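Local coordinates for protein BIFUNCTIONAL PROTEIN Proline utilization A (PutA) (Corynebacterium freiburgense, PDB 5UX5) that probably catalyses both steps of proline oxidation to glutamate, carrying an FAD-dependent proline dehydrogenase and an NAD-dependent aldehyde dehydrogenase in one chain, at residues A615-A620 with V644-T649; N586-A591 with V664-L669; G540-E545 with R624-V629. All blocks are in the same frame, centred on the assembly; numbering follows the deposited sequence.

Contact 1 (A615-A620 with V644-T649); sequences AILKPA and VQLMHT. With NAD (nicotinamide-adenine-dinucleotide), chain F.
A615 and L617 are bound to Q645 and M647 by the backbone bonds of two parallel strands, whose directions differ by 21°. Q645 gives its N-H to A615 O (N to O 3.0 Å) and takes one at its O from L617 N (2.9 Å). M647 N then reaches L617 O at 2.9 Å, carrying the pattern just past the end of strand 644-646. CA-H groups of V644, I616 and L646 add weaker contacts to the same oxygens.

The apolar contacts divide between the two faces. L617 and L646, paired in register, run alongside each other, both with CG anti to the backbone N; L617 CG meets L646 CD1 at 3.6 Å. P619 stands crosswise to L646, and its CG touches the ring edge of H648 at ND1, 3.6 Å away. Helices 599-611 and 624-636 pack on the face of A615, L617, V644 and L646. The second of these helices connects the two strands, making a beta-alpha-beta unit of the Rossmann-type NAD-binding domain of aldehyde dehydrogenases. On the face of I616 and Q645, next to helix 499-511, I616 CD1 reaches M647 SD (3.6 Å).

Polar side chains act at the ends of the strands. H648 NE2 is hydrogen-bonded to E628. K618, bent at its second and third torsions, runs across T649, its CG near T649 OG1, and delivers NZ to the ribose hydroxyl O3B of NAD (2.8 Å). The same NZ bonds P619 O at 3.1 Å, sitting 61° above that carbonyl's plane.

Contact 2 (N586-A591 with V664-L669); sequences NLVVVA and VDAIIL
D665 turns its carboxylate back on the facing chain at N586 and L587, where OD2 accepts two consecutive backbone N-H groups. N586 N lies 2.8 Å from D665 OD2, and L587 N is farther from the same oxygen at 3.2 Å. Both donors meet it on the anti side and out of the carboxylate plane, but from opposite faces, so the oxygen is held between them. With CG beside its own backbone N (chi1 -61°), the aspartate side chain folds toward N586 while D665 N bonds L587 O at 2.9 Å; backbone and side chain of one residue thus both hold this part of the strand.

From V589 on, the strands pair in parallel. V589 N donates to A666 O (2.9 Å), V589 O accepts from I668 N (2.8 Å), and A591 N donates to I668 O.

The packing alternates between faces. V664 sets its two methyl carbons against V589 CG2, the nearer being CG1 at 3.5 Å, and the two valines stand nearly perpendicular; V664 CG2 also reaches L587 CD2. Helix 653-659 covers V589, A591 and I667 on this side. On the face of V588, V590 and I668, the ethyl arm of I668 swings back along the strand, and its CD1 lies 3.8 Å from V588 CG1. Near the strand ends A591 CB approaches L669 CD1 at 4.1 Å, and both residues touch the bound NAD. The parallel pair, with NAD at its C-terminal end, fits the Rossmann-type NAD-binding domain of aldehyde dehydrogenases.

Contact 3 (G540-E545 with R624-V629); sequences GVMTHE and RRCAEV
V541 forms the apolar centre, fitting its side chain against three residues of the facing helix. CG1 takes the position between backbone N and carbonyl carbon (chi1 73°), which places it 3.9 Å from C626 SG. CG2 rests on R625 CB at 3.8 Å, while V541 CB meets V629 CG2 at 4.0 Å. M542 adds a more distant touch of its CG on C626 SG; its side chain otherwise packs on helix 550-574. The helices run nearly antiparallel, at 173°, so that the C-terminal part of helix 535-544 lies beside the first turn of helix 624-636.

Outward from V541, E545 reaches across with its chain extended, CG anti to the backbone N (chi1 -168°), and brings the carboxylate to that first turn. OE1 takes R625 N (2.7 Å) through its syn lone pair, and OE2 takes C626 N (2.8 Å), also on the syn side. The R625 side chain doubles back at chi3 over the glutamate stem, one guanidinium face against E545 CG, which lies 3.7 Å above the plane, off-centre and near the edge of the group. The accompanying salt bridge is long, E545 OE1 to R625 NE 4.0 Å. The oxygen stands well out of the guanidinium plane and no N-H points at it; R625 NE has a weak hydrogen bond to P489 O.

A carboxylate placed at the N-terminal end of a helix, gripped by two backbone N-H groups and lying near an arginine, would probably be stabilised as an anion.

In the fold
Contacts 1 and 2 belong to one sheet: strand 580-591 pairs with 614-618 on one edge and with 666-670 on the other, so the two contacts join through backbone bonds between V590 and both I616 and K618. Both are buried, combine main-chain hydrogen bonds with aliphatic packing, and reach the NAD pocket at their strand ends. Contact 3, between helices, is only partly buried; its centre is about 15 Å from that of contact 1 and about 23 Å from that of contact 2. In contacts 2 and 3 a carboxylate takes two backbone N-H groups, whereas contact 1 adds a lysine to NAD. Helix 624-636, which links the strands of contact 1, packs A627 on P619.

Contact 1 (A615-A620 with V644-T649)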
ATOM      1  N   ALA A 615      28.354  11.380   8.550  1.00 30.39           N
ATOM      2  CA  ALA A 615      27.991  10.593   7.374  1.00 28.90           C
ATOM      3  C   ALA A 615      28.449  11.262   6.091  1.00 35.83           C
ATOM      4  O   ALA A 615      28.283  12.477   5.910  1.00 42.85           O
ATOM      5  CB  ALA A 615      26.494  10.346   7.302  1.00 29.30           C
ATOM      6  N   ILE A 616      28.982  10.444   5.184  1.00 32.73           N
ATOM      7  CA  ILE A 616      29.207  10.831   3.795  1.00 34.14           C
ATOM      8  C   ILE A 616      28.160  10.139   2.938  1.00 39.79           C
ATOM      9  O   ILE A 616      28.027   8.907   2.970  1.00 47.98           O
ATOM     10  CB  ILE A 616      30.622  10.489   3.317  1.00 31.77           C
ATOM     11  CG1 ILE A 616      31.624  11.487   3.887  1.00 32.52           C
ATOM     12  CG2 ILE A 616      30.670  10.518   1.831  1.00 40.39           C
ATOM     13  CD1 ILE A 616      33.063  11.122   3.633  1.00 31.00           C
ATOM     14  N   LEU A 617      27.388  10.937   2.211  1.00 30.51           N
ATOM     15  CA  LEU A 617      26.433  10.440   1.235  1.00 33.86           C
ATOM     16  C   LEU A 617      27.087  10.457  -0.139  1.00 42.67           C
ATOM     17  O   LEU A 617      27.465  11.529  -0.643  1.00 37.35           O
ATOM     18  CB  LEU A 617      25.156  11.285   1.239  1.00 33.58           C
ATOM     19  CG  LEU A 617      24.149  11.066   0.090  1.00 34.32           C
ATOM     20  CD1 LEU A 617      23.764   9.608  -0.057  1.00 31.62           C
ATOM     21  CD2 LEU A 617      22.892  11.906   0.316  1.00 27.54           C
ATOM     22  N   LYS A 618      27.209   9.277  -0.741  1.00 39.62           N
ATOM     23  CA  LYS A 618      27.677   9.157  -2.121  1.00 42.56           C
ATOM     24  C   LYS A 618      26.540   8.570  -2.960  1.00 36.76           C
ATOM     25  O   LYS A 618      26.354   7.342  -2.998  1.00 39.84           O
ATOM     26  CB  LYS A 618      28.947   8.297  -2.177  1.00 39.91           C
ATOM     27  CG  LYS A 618      29.682   8.322  -3.512  1.00 40.59           C
ATOM     28  CD  LYS A 618      29.216   7.176  -4.335  1.00 42.13           C
ATOM     29  CE  LYS A 618      29.190   7.488  -5.767  1.00 43.80           C
ATOM     30  NZ  LYS A 618      28.220   6.529  -6.326  1.00 49.88           N
ATOM     31  N   PRO A 619      25.762   9.386  -3.656  1.00 35.46           N
ATOM     32  CA  PRO A 619      24.568   8.869  -4.335  1.00 32.27           C
ATOM     33  C   PRO A 619      24.856   8.252  -5.701  1.00 39.48           C
ATOM     34  O   PRO A 619      25.854   8.546  -6.376  1.00 31.71           O
ATOM     35  CB  PRO A 619      23.700  10.114  -4.495  1.00 29.93           C
ATOM     36  CG  PRO A 619      24.643  11.276  -4.429  1.00 30.92           C
ATOM     37  CD  PRO A 619      25.983  10.808  -3.942  1.00 41.27           C
ATOM     38  N   ALA A 620      23.936   7.385  -6.115  1.00 41.97           N
ATOM     39  CA  ALA A 620      24.098   6.726  -7.406  1.00 37.89           C
ATOM     40  C   ALA A 620      24.138   7.767  -8.524  1.00 32.35           C
ATOM     41  O   ALA A 620      23.363   8.728  -8.509  1.00 33.90           O
ATOM     42  CB  ALA A 620      22.971   5.723  -7.652  1.00 33.83           C
ATOM     43  N   VAL A 644      27.187  16.120   7.869  1.00 41.93           N
ATOM     44  CA  VAL A 644      26.898  15.312   6.700  1.00 36.49           C
ATOM     45  C   VAL A 644      27.545  15.966   5.499  1.00 39.95           C
ATOM     46  O   VAL A 644      27.479  17.188   5.345  1.00 45.84           O
ATOM     47  CB  VAL A 644      25.385  15.175   6.491  1.00 34.44           C
ATOM     48  CG1 VAL A 644      25.104  14.668   5.095  1.00 31.58           C
ATOM     49  CG2 VAL A 644      24.823  14.248   7.559  1.00 33.02           C
ATOM     50  N   GLN A 645      28.182  15.160   4.658  1.00 41.46           N
ATOM     51  CA  GLN A 645      28.898  15.662   3.496  1.00 35.84           C
ATOM     52  C   GLN A 645      28.486  14.848   2.272  1.00 35.74           C
ATOM     53  O   GLN A 645      28.468  13.615   2.323  1.00 30.09           O
ATOM     54  CB  GLN A 645      30.399  15.605   3.761  1.00 40.75           C
ATOM     55  CG  GLN A 645      31.231  16.473   2.864  1.00 51.00           C
ATOM     56  CD  GLN A 645      31.086  17.946   3.153  1.00 58.77           C
ATOM     57  OE1 GLN A 645      30.199  18.606   2.601  1.00 61.63           O
ATOM     58  NE2 GLN A 645      31.967  18.480   3.989  1.00 34.99           N
ATOM     59  N   LEU A 646      28.072  15.541   1.210  1.00 36.94           N
ATOM     60  CA  LEU A 646      27.604  14.923  -0.029  1.00 31.83           C
ATOM     61  C   LEU A 646      28.764  14.907  -1.009  1.00 42.41           C
ATOM     62  O   LEU A 646      29.297  15.967  -1.345  1.00 42.34           O
ATOM     63  CB  LEU A 646      26.433  15.713  -0.610  1.00 32.98           C
ATOM     64  CG  LEU A 646      25.707  15.328  -1.909  1.00 32.30           C
ATOM     65  CD1 LEU A 646      25.114  13.957  -1.875  1.00 31.04           C
ATOM     66  CD2 LEU A 646      24.608  16.330  -2.154  1.00 35.38           C
ATOM     67  N   MET A 647      29.179  13.716  -1.441  1.00 41.62           N
ATOM     68  CA  MET A 647      30.380  13.565  -2.259  1.00 38.49           C
ATOM     69  C   MET A 647      30.034  12.806  -3.538  1.00 40.96           C
ATOM     70  O   MET A 647      29.872  11.579  -3.514  1.00 36.45           O
ATOM     71  CB  MET A 647      31.503  12.846  -1.498  1.00 35.78           C
ATOM     72  CG  MET A 647      32.047  13.543  -0.252  1.00 45.08           C
ATOM     73  SD  MET A 647      33.584  12.781   0.430  1.00 57.30           S
ATOM     74  CE  MET A 647      34.761  12.981  -0.923  1.00 35.12           C
ATOM     75  N   HIS A 648      29.978  13.523  -4.664  1.00 41.37           N
ATOM     76  CA  HIS A 648      29.771  12.888  -5.968  1.00 46.05           C
ATOM     77  C   HIS A 648      31.111  12.385  -6.512  1.00 43.89           C
ATOM     78  O   HIS A 648      31.667  12.905  -7.479  1.00 51.50           O
ATOM     79  CB  HIS A 648      29.119  13.851  -6.956  1.00 36.90           C
ATOM     80  CG  HIS A 648      27.815  14.425  -6.494  1.00 36.13           C
ATOM     81  ND1 HIS A 648      26.704  13.649  -6.244  1.00 36.48           N
ATOM     82  CD2 HIS A 648      27.435  15.710  -6.282  1.00 39.70           C
ATOM     83  CE1 HIS A 648      25.699  14.432  -5.884  1.00 41.50           C
ATOM     84  NE2 HIS A 648      26.116  15.687  -5.897  1.00 35.59           N
ATOM     85  N   THR A 649      31.641  11.355  -5.861  1.00 36.95           N
ATOM     86  CA  THR A 649      32.848  10.730  -6.376  1.00 36.81           C
ATOM     87  C   THR A 649      32.513   9.922  -7.619  1.00 39.79           C
ATOM     88  O   THR A 649      31.388   9.432  -7.797  1.00 39.25           O
ATOM     89  CB  THR A 649      33.508   9.798  -5.340  1.00 41.57           C
ATOM     90  OG1 THR A 649      32.739   8.592  -5.201  1.00 41.56           O
ATOM     91  CG2 THR A 649      33.630  10.466  -3.981  1.00 37.91           C
TER
HETATM   92  PA  NAD F2002      25.758  -0.610  -7.874  1.00 46.97           P
HETATM   93  O1A NAD F2002      25.654  -1.867  -6.942  1.00 44.87           O
HETATM   94  O2A NAD F2002      26.833  -0.857  -8.984  1.00 49.98           O
HETATM   95  O5B NAD F2002      26.230   0.639  -7.044  1.00 47.22           O
HETATM   96  C5B NAD F2002      25.432   1.272  -6.074  1.00 41.56           C
HETATM   97  C4B NAD F2002      26.198   2.433  -5.441  1.00 42.18           C
HETATM   98  O4B NAD F2002      27.583   2.152  -5.211  1.00 34.01           O
HETATM   99  C3B NAD F2002      26.097   3.678  -6.268  1.00 41.69           C
HETATM  100  O3B NAD F2002      26.142   4.817  -5.485  1.00 42.84           O
HETATM  101  C2B NAD F2002      27.309   3.483  -7.087  1.00 41.89           C
HETATM  102  O2B NAD F2002      27.684   4.584  -7.839  1.00 38.11           O
HETATM  103  C1B NAD F2002      28.293   3.042  -6.053  1.00 35.95           C
HETATM  104  N9A NAD F2002      29.476   2.419  -6.636  1.00 41.27           N
HETATM  105  C8A NAD F2002      29.523   1.264  -7.394  1.00 39.39           C
HETATM  106  N7A NAD F2002      30.796   1.008  -7.758  1.00 43.63           N
HETATM  107  C5A NAD F2002      31.647   1.999  -7.244  1.00 43.93           C
HETATM  108  C6A NAD F2002      33.016   2.242  -7.280  1.00 43.94           C
HETATM  109  N6A NAD F2002      33.935   1.384  -7.987  1.00 40.78           N
HETATM  110  N1A NAD F2002      33.513   3.318  -6.645  1.00 46.59           N
HETATM  111  C2A NAD F2002      32.712   4.180  -5.968  1.00 46.85           C
HETATM  112  N3A NAD F2002      31.368   3.972  -5.904  1.00 46.35           N
HETATM  113  C4A NAD F2002      30.815   2.907  -6.522  1.00 44.70           C
HETATM  114  O3  NAD F2002      24.278  -0.348  -8.422  1.00 65.37           O
HETATM  115  PN  NAD F2002      23.805   0.151  -9.878  1.00 79.15           P
HETATM  116  O1N NAD F2002      24.910   0.247 -10.909  1.00 79.07           O
HETATM  117  O2N NAD F2002      23.342   1.571  -9.737  1.00 74.70           O
HETATM  118  O5D NAD F2002      22.646  -0.873 -10.324  1.00 77.41           O
HETATM  119  C5D NAD F2002      22.992  -2.246 -10.431  1.00 74.56           C
HETATM  120  C4D NAD F2002      21.901  -3.268 -10.099  1.00 71.63           C
HETATM  121  O4D NAD F2002      21.422  -3.246  -8.775  1.00 66.09           O
HETATM  122  C3D NAD F2002      20.645  -3.225 -10.898  1.00 72.15           C
HETATM  123  O3D NAD F2002      20.799  -3.512 -12.239  1.00 67.79           O
HETATM  124  C2D NAD F2002      19.944  -4.331 -10.214  1.00 71.17           C
HETATM  125  O2D NAD F2002      20.177  -5.514 -10.893  1.00 64.90           O
HETATM  126  C1D NAD F2002      20.488  -4.303  -8.803  1.00 66.83           C

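Contact 2 (N586-A591 with V664-L669)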
ATOM      1  N   ASN A 586      32.875   6.773  14.162  1.00 29.68           N
ATOM      2  CA  ASN A 586      33.087   8.183  13.878  1.00 29.90           C
ATOM      3  C   ASN A 586      32.526   8.618  12.527  1.00 37.83           C
ATOM      4  O   ASN A 586      32.032   9.748  12.408  1.00 26.10           O
ATOM      5  CB  ASN A 586      34.575   8.485  13.966  1.00 32.21           C
ATOM      6  CG  ASN A 586      35.087   8.329  15.380  1.00 35.90           C
ATOM      7  OD1 ASN A 586      34.342   8.564  16.338  1.00 44.75           O
ATOM      8  ND2 ASN A 586      36.346   7.942  15.528  1.00 27.91           N
ATOM      9  N   LEU A 587      32.562   7.741  11.521  1.00 35.53           N
ATOM     10  CA  LEU A 587      32.249   8.106  10.140  1.00 37.46           C
ATOM     11  C   LEU A 587      31.641   6.907   9.425  1.00 35.54           C
ATOM     12  O   LEU A 587      32.228   5.823   9.431  1.00 25.07           O
ATOM     13  CB  LEU A 587      33.505   8.580   9.395  1.00 26.83           C
ATOM     14  CG  LEU A 587      33.489   8.943   7.909  1.00 33.79           C
ATOM     15  CD1 LEU A 587      32.485  10.038   7.532  1.00 33.35           C
ATOM     16  CD2 LEU A 587      34.881   9.357   7.491  1.00 36.24           C
ATOM     17  N   VAL A 588      30.468   7.101   8.824  1.00 32.07           N
ATOM     18  CA  VAL A 588      29.835   6.102   7.973  1.00 33.08           C
ATOM     19  C   VAL A 588      29.697   6.664   6.563  1.00 35.51           C
ATOM     20  O   VAL A 588      29.342   7.833   6.391  1.00 37.89           O
ATOM     21  CB  VAL A 588      28.461   5.696   8.521  1.00 29.30           C
ATOM     22  CG1 VAL A 588      27.761   4.793   7.517  1.00 23.48           C
ATOM     23  CG2 VAL A 588      28.614   5.022   9.886  1.00 23.24           C
ATOM     24  N   VAL A 589      29.944   5.822   5.553  1.00 33.56           N
ATOM     25  CA  VAL A 589      29.711   6.180   4.158  1.00 30.48           C
ATOM     26  C   VAL A 589      28.432   5.491   3.682  1.00 34.86           C
ATOM     27  O   VAL A 589      28.243   4.283   3.911  1.00 24.89           O
ATOM     28  CB  VAL A 589      30.911   5.792   3.283  1.00 31.24           C
ATOM     29  CG1 VAL A 589      30.545   5.916   1.772  1.00 34.39           C
ATOM     30  CG2 VAL A 589      32.092   6.650   3.632  1.00 27.56           C
ATOM     31  N   VAL A 590      27.547   6.260   3.035  1.00 25.59           N
ATOM     32  CA  VAL A 590      26.285   5.744   2.505  1.00 26.50           C
ATOM     33  C   VAL A 590      26.341   5.801   0.986  1.00 27.96           C
ATOM     34  O   VAL A 590      26.277   6.885   0.385  1.00 30.87           O
ATOM     35  CB  VAL A 590      25.065   6.519   3.026  1.00 25.28           C
ATOM     36  CG1 VAL A 590      23.813   5.953   2.408  1.00 24.30           C
ATOM     37  CG2 VAL A 590      24.969   6.429   4.521  1.00 23.98           C
ATOM     38  N   ALA A 591      26.443   4.634   0.366  1.00 26.02           N
ATOM     39  CA  ALA A 591      26.443   4.488  -1.084  1.00 26.84           C
ATOM     40  C   ALA A 591      25.061   3.984  -1.493  1.00 35.40           C
ATOM     41  O   ALA A 591      24.690   2.853  -1.187  1.00 40.10           O
ATOM     42  CB  ALA A 591      27.565   3.555  -1.534  1.00 27.42           C
ATOM     43  N   VAL A 664      37.035   5.236   7.378  1.00 28.47           N
ATOM     44  CA  VAL A 664      35.601   5.008   7.251  1.00 27.13           C
ATOM     45  C   VAL A 664      35.265   3.758   8.061  1.00 32.32           C
ATOM     46  O   VAL A 664      35.814   2.683   7.806  1.00 38.75           O
ATOM     47  CB  VAL A 664      35.179   4.879   5.776  1.00 27.50           C
ATOM     48  CG1 VAL A 664      33.773   4.408   5.662  1.00 26.68           C
ATOM     49  CG2 VAL A 664      35.336   6.217   5.071  1.00 28.38           C
ATOM     50  N   ASP A 665      34.391   3.907   9.060  1.00 25.55           N
ATOM     51  CA  ASP A 665      34.119   2.800   9.964  1.00 24.86           C
ATOM     52  C   ASP A 665      33.088   1.839   9.407  1.00 31.45           C
ATOM     53  O   ASP A 665      33.121   0.641   9.730  1.00 37.70           O
ATOM     54  CB  ASP A 665      33.661   3.321  11.327  1.00 24.45           C
ATOM     55  CG  ASP A 665      34.707   4.173  11.982  1.00 35.89           C
ATOM     56  OD1 ASP A 665      35.856   3.694  12.062  1.00 35.82           O
ATOM     57  OD2 ASP A 665      34.405   5.316  12.394  1.00 41.69           O
ATOM     58  N   ALA A 666      32.198   2.313   8.548  1.00 30.38           N
ATOM     59  CA  ALA A 666      31.260   1.386   7.930  1.00 33.60           C
ATOM     60  C   ALA A 666      30.735   1.971   6.637  1.00 30.57           C
ATOM     61  O   ALA A 666      30.655   3.192   6.471  1.00 30.29           O
ATOM     62  CB  ALA A 666      30.082   1.057   8.842  1.00 23.19           C
ATOM     63  N   ILE A 667      30.342   1.076   5.744  1.00 24.37           N
ATOM     64  CA  ILE A 667      29.635   1.422   4.525  1.00 34.03           C
ATOM     65  C   ILE A 667      28.234   0.853   4.643  1.00 38.25           C
ATOM     66  O   ILE A 667      28.068  -0.329   4.984  1.00 36.39           O
ATOM     67  CB  ILE A 667      30.340   0.865   3.281  1.00 36.15           C
ATOM     68  CG1 ILE A 667      31.698   1.532   3.097  1.00 36.18           C
ATOM     69  CG2 ILE A 667      29.459   1.056   2.044  1.00 35.02           C
ATOM     70  CD1 ILE A 667      32.532   0.893   2.017  1.00 33.16           C
ATOM     71  N   ILE A 668      27.234   1.711   4.439  1.00 34.67           N
ATOM     72  CA  ILE A 668      25.865   1.283   4.192  1.00 29.51           C
ATOM     73  C   ILE A 668      25.637   1.354   2.687  1.00 29.52           C
ATOM     74  O   ILE A 668      25.750   2.431   2.089  1.00 33.92           O
ATOM     75  CB  ILE A 668      24.851   2.159   4.927  1.00 30.68           C
ATOM     76  CG1 ILE A 668      25.123   2.177   6.432  1.00 26.22           C
ATOM     77  CG2 ILE A 668      23.467   1.650   4.618  1.00 22.35           C
ATOM     78  CD1 ILE A 668      24.277   3.195   7.164  1.00 22.00           C
ATOM     79  N   LEU A 669      25.378   0.204   2.070  1.00 27.05           N
ATOM     80  CA  LEU A 669      25.314   0.054   0.623  1.00 24.72           C
ATOM     81  C   LEU A 669      24.018  -0.619   0.214  1.00 32.85           C
ATOM     82  O   LEU A 669      23.594  -1.590   0.842  1.00 41.15           O
ATOM     83  CB  LEU A 669      26.483  -0.786   0.111  1.00 33.16           C
ATOM     84  CG  LEU A 669      26.437  -1.387  -1.290  1.00 26.29           C
ATOM     85  CD1 LEU A 669      26.533  -0.289  -2.306  1.00 27.01           C
ATOM     86  CD2 LEU A 669      27.571  -2.406  -1.471  1.00 26.92           C
TER

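Contact 3 (G540-E545 with R624-V629)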
ATOM      1  N   GLY A 540       9.031  16.770  -7.599  1.00 39.89           N
ATOM      2  CA  GLY A 540       9.494  17.319  -8.858  1.00 38.13           C
ATOM      3  C   GLY A 540      10.751  16.652  -9.375  1.00 44.57           C
ATOM      4  O   GLY A 540      10.829  16.284 -10.546  1.00 50.49           O
ATOM      5  N   VAL A 541      11.770  16.512  -8.519  1.00 48.02           N
ATOM      6  CA  VAL A 541      13.024  15.940  -9.021  1.00 46.59           C
ATOM      7  C   VAL A 541      12.916  14.425  -9.187  1.00 49.18           C
ATOM      8  O   VAL A 541      13.541  13.849 -10.088  1.00 52.72           O
ATOM      9  CB  VAL A 541      14.231  16.308  -8.144  1.00 36.21           C
ATOM     10  CG1 VAL A 541      14.204  15.549  -6.808  1.00 30.79           C
ATOM     11  CG2 VAL A 541      15.532  16.067  -8.927  1.00 33.21           C
ATOM     12  N   MET A 542      12.128  13.755  -8.343  1.00 40.76           N
ATOM     13  CA  MET A 542      12.002  12.311  -8.457  1.00 32.02           C
ATOM     14  C   MET A 542      11.238  11.899  -9.694  1.00 35.54           C
ATOM     15  O   MET A 542      11.538  10.849 -10.265  1.00 35.70           O
ATOM     16  CB  MET A 542      11.321  11.741  -7.223  1.00 32.33           C
ATOM     17  CG  MET A 542      12.157  11.910  -6.007  1.00 39.49           C
ATOM     18  SD  MET A 542      11.270  11.695  -4.462  1.00 39.03           S
ATOM     19  CE  MET A 542      11.290   9.924  -4.276  1.00 25.30           C
ATOM     20  N   THR A 543      10.251  12.696 -10.129  1.00 40.67           N
ATOM     21  CA  THR A 543       9.453  12.323 -11.300  1.00 30.76           C
ATOM     22  C   THR A 543      10.162  12.640 -12.613  1.00 37.17           C
ATOM     23  O   THR A 543       9.828  12.037 -13.637  1.00 48.33           O
ATOM     24  CB  THR A 543       8.062  12.987 -11.265  1.00 31.09           C
ATOM     25  OG1 THR A 543       8.178  14.398 -11.060  1.00 38.02           O
ATOM     26  CG2 THR A 543       7.205  12.416 -10.133  1.00 30.84           C
ATOM     27  N   HIS A 544      11.172  13.515 -12.599  1.00 35.61           N
ATOM     28  CA  HIS A 544      11.955  13.810 -13.796  1.00 34.60           C
ATOM     29  C   HIS A 544      13.280  13.041 -13.796  1.00 41.57           C
ATOM     30  O   HIS A 544      13.484  12.154 -14.633  1.00 35.13           O
ATOM     31  CB  HIS A 544      12.172  15.318 -13.909  1.00 35.69           C
ATOM     32  CG  HIS A 544      10.896  16.064 -14.130  1.00 47.12           C
ATOM     33  ND1 HIS A 544      10.170  16.617 -13.097  1.00 50.56           N
ATOM     34  CD2 HIS A 544      10.185  16.299 -15.258  1.00 42.84           C
ATOM     35  CE1 HIS A 544       9.075  17.172 -13.581  1.00 46.85           C
ATOM     36  NE2 HIS A 544       9.061  16.993 -14.889  1.00 42.00           N
ATOM     37  N   GLU A 545      14.187  13.343 -12.857  1.00 40.73           N
ATOM     38  CA  GLU A 545      15.507  12.719 -12.891  1.00 34.57           C
ATOM     39  C   GLU A 545      15.413  11.220 -12.659  1.00 34.46           C
ATOM     40  O   GLU A 545      16.040  10.434 -13.376  1.00 49.18           O
ATOM     41  CB  GLU A 545      16.438  13.359 -11.873  1.00 34.38           C
ATOM     42  CG  GLU A 545      17.889  12.951 -12.086  1.00 38.79           C
ATOM     43  CD  GLU A 545      18.798  13.371 -10.968  1.00 45.95           C
ATOM     44  OE1 GLU A 545      19.928  13.829 -11.248  1.00 47.00           O
ATOM     45  OE2 GLU A 545      18.370  13.263  -9.805  1.00 52.26           O
ATOM     46  N   ARG A 624      21.808  12.214  -9.143  1.00 44.88           N
ATOM     47  CA  ARG A 624      22.587  13.166  -8.363  1.00 34.06           C
ATOM     48  C   ARG A 624      21.772  14.396  -8.012  1.00 37.20           C
ATOM     49  O   ARG A 624      22.040  15.041  -6.996  1.00 40.94           O
ATOM     50  CB  ARG A 624      23.847  13.561  -9.123  1.00 35.61           C
ATOM     51  CG  ARG A 624      24.867  12.471  -9.210  1.00 35.58           C
ATOM     52  CD  ARG A 624      26.100  12.961  -9.898  1.00 37.20           C
ATOM     53  NE  ARG A 624      27.184  11.980  -9.806  1.00 54.13           N
ATOM     54  CZ  ARG A 624      27.845  11.468 -10.847  1.00 54.51           C
ATOM     55  NH1 ARG A 624      27.555  11.849 -12.095  1.00 53.30           N
ATOM     56  NH2 ARG A 624      28.816  10.584 -10.638  1.00 52.47           N
ATOM     57  N   ARG A 625      20.815  14.781  -8.854  1.00 38.12           N
ATOM     58  CA  ARG A 625      20.012  15.938  -8.476  1.00 40.22           C
ATOM     59  C   ARG A 625      19.054  15.603  -7.338  1.00 39.51           C
ATOM     60  O   ARG A 625      18.721  16.487  -6.543  1.00 40.91           O
ATOM     61  CB  ARG A 625      19.265  16.538  -9.682  1.00 40.00           C
ATOM     62  CG  ARG A 625      20.178  17.272 -10.656  1.00 40.67           C
ATOM     63  CD  ARG A 625      19.461  17.950 -11.815  1.00 61.57           C
ATOM     64  NE  ARG A 625      18.297  17.251 -12.362  1.00 74.62           N
ATOM     65  CZ  ARG A 625      18.268  16.654 -13.552  1.00 80.01           C
ATOM     66  NH1 ARG A 625      19.350  16.680 -14.331  1.00 85.01           N
ATOM     67  NH2 ARG A 625      17.150  16.054 -13.967  1.00 72.32           N
ATOM     68  N   CYS A 626      18.604  14.347  -7.249  1.00 37.47           N
ATOM     69  CA  CYS A 626      17.771  13.916  -6.126  1.00 35.95           C
ATOM     70  C   CYS A 626      18.486  14.117  -4.787  1.00 34.94           C
ATOM     71  O   CYS A 626      17.931  14.715  -3.856  1.00 29.67           O
ATOM     72  CB  CYS A 626      17.357  12.457  -6.315  1.00 37.21           C
ATOM     73  SG  CYS A 626      16.101  12.199  -7.611  1.00 39.97           S
ATOM     74  N   ALA A 627      19.732  13.656  -4.688  1.00 30.26           N
ATOM     75  CA  ALA A 627      20.509  13.899  -3.480  1.00 29.94           C
ATOM     76  C   ALA A 627      20.648  15.384  -3.199  1.00 36.96           C
ATOM     77  O   ALA A 627      20.565  15.809  -2.041  1.00 30.39           O
ATOM     78  CB  ALA A 627      21.888  13.268  -3.610  1.00 30.22           C
ATOM     79  N   GLU A 628      20.867  16.193  -4.244  1.00 32.16           N
ATOM     80  CA  GLU A 628      21.055  17.615  -4.004  1.00 33.18           C
ATOM     81  C   GLU A 628      19.791  18.261  -3.448  1.00 41.73           C
ATOM     82  O   GLU A 628      19.857  19.031  -2.481  1.00 37.39           O
ATOM     83  CB  GLU A 628      21.506  18.309  -5.274  1.00 37.77           C
ATOM     84  CG  GLU A 628      22.926  18.015  -5.708  1.00 47.19           C
ATOM     85  CD  GLU A 628      23.950  18.681  -4.813  1.00 56.01           C
ATOM     86  OE1 GLU A 628      23.557  19.604  -4.066  1.00 54.28           O
ATOM     87  OE2 GLU A 628      25.145  18.287  -4.860  1.00 61.10           O
ATOM     88  N   VAL A 629      18.630  17.948  -4.030  1.00 43.58           N
ATOM     89  CA  VAL A 629      17.380  18.534  -3.545  1.00 43.14           C
ATOM     90  C   VAL A 629      17.120  18.091  -2.113  1.00 41.71           C
ATOM     91  O   VAL A 629      16.740  18.902  -1.262  1.00 36.83           O
ATOM     92  CB  VAL A 629      16.208  18.200  -4.493  1.00 37.93           C
ATOM     93  CG1 VAL A 629      14.877  18.712  -3.943  1.00 31.54           C
ATOM     94  CG2 VAL A 629      16.460  18.769  -5.865  1.00 33.51           C
TER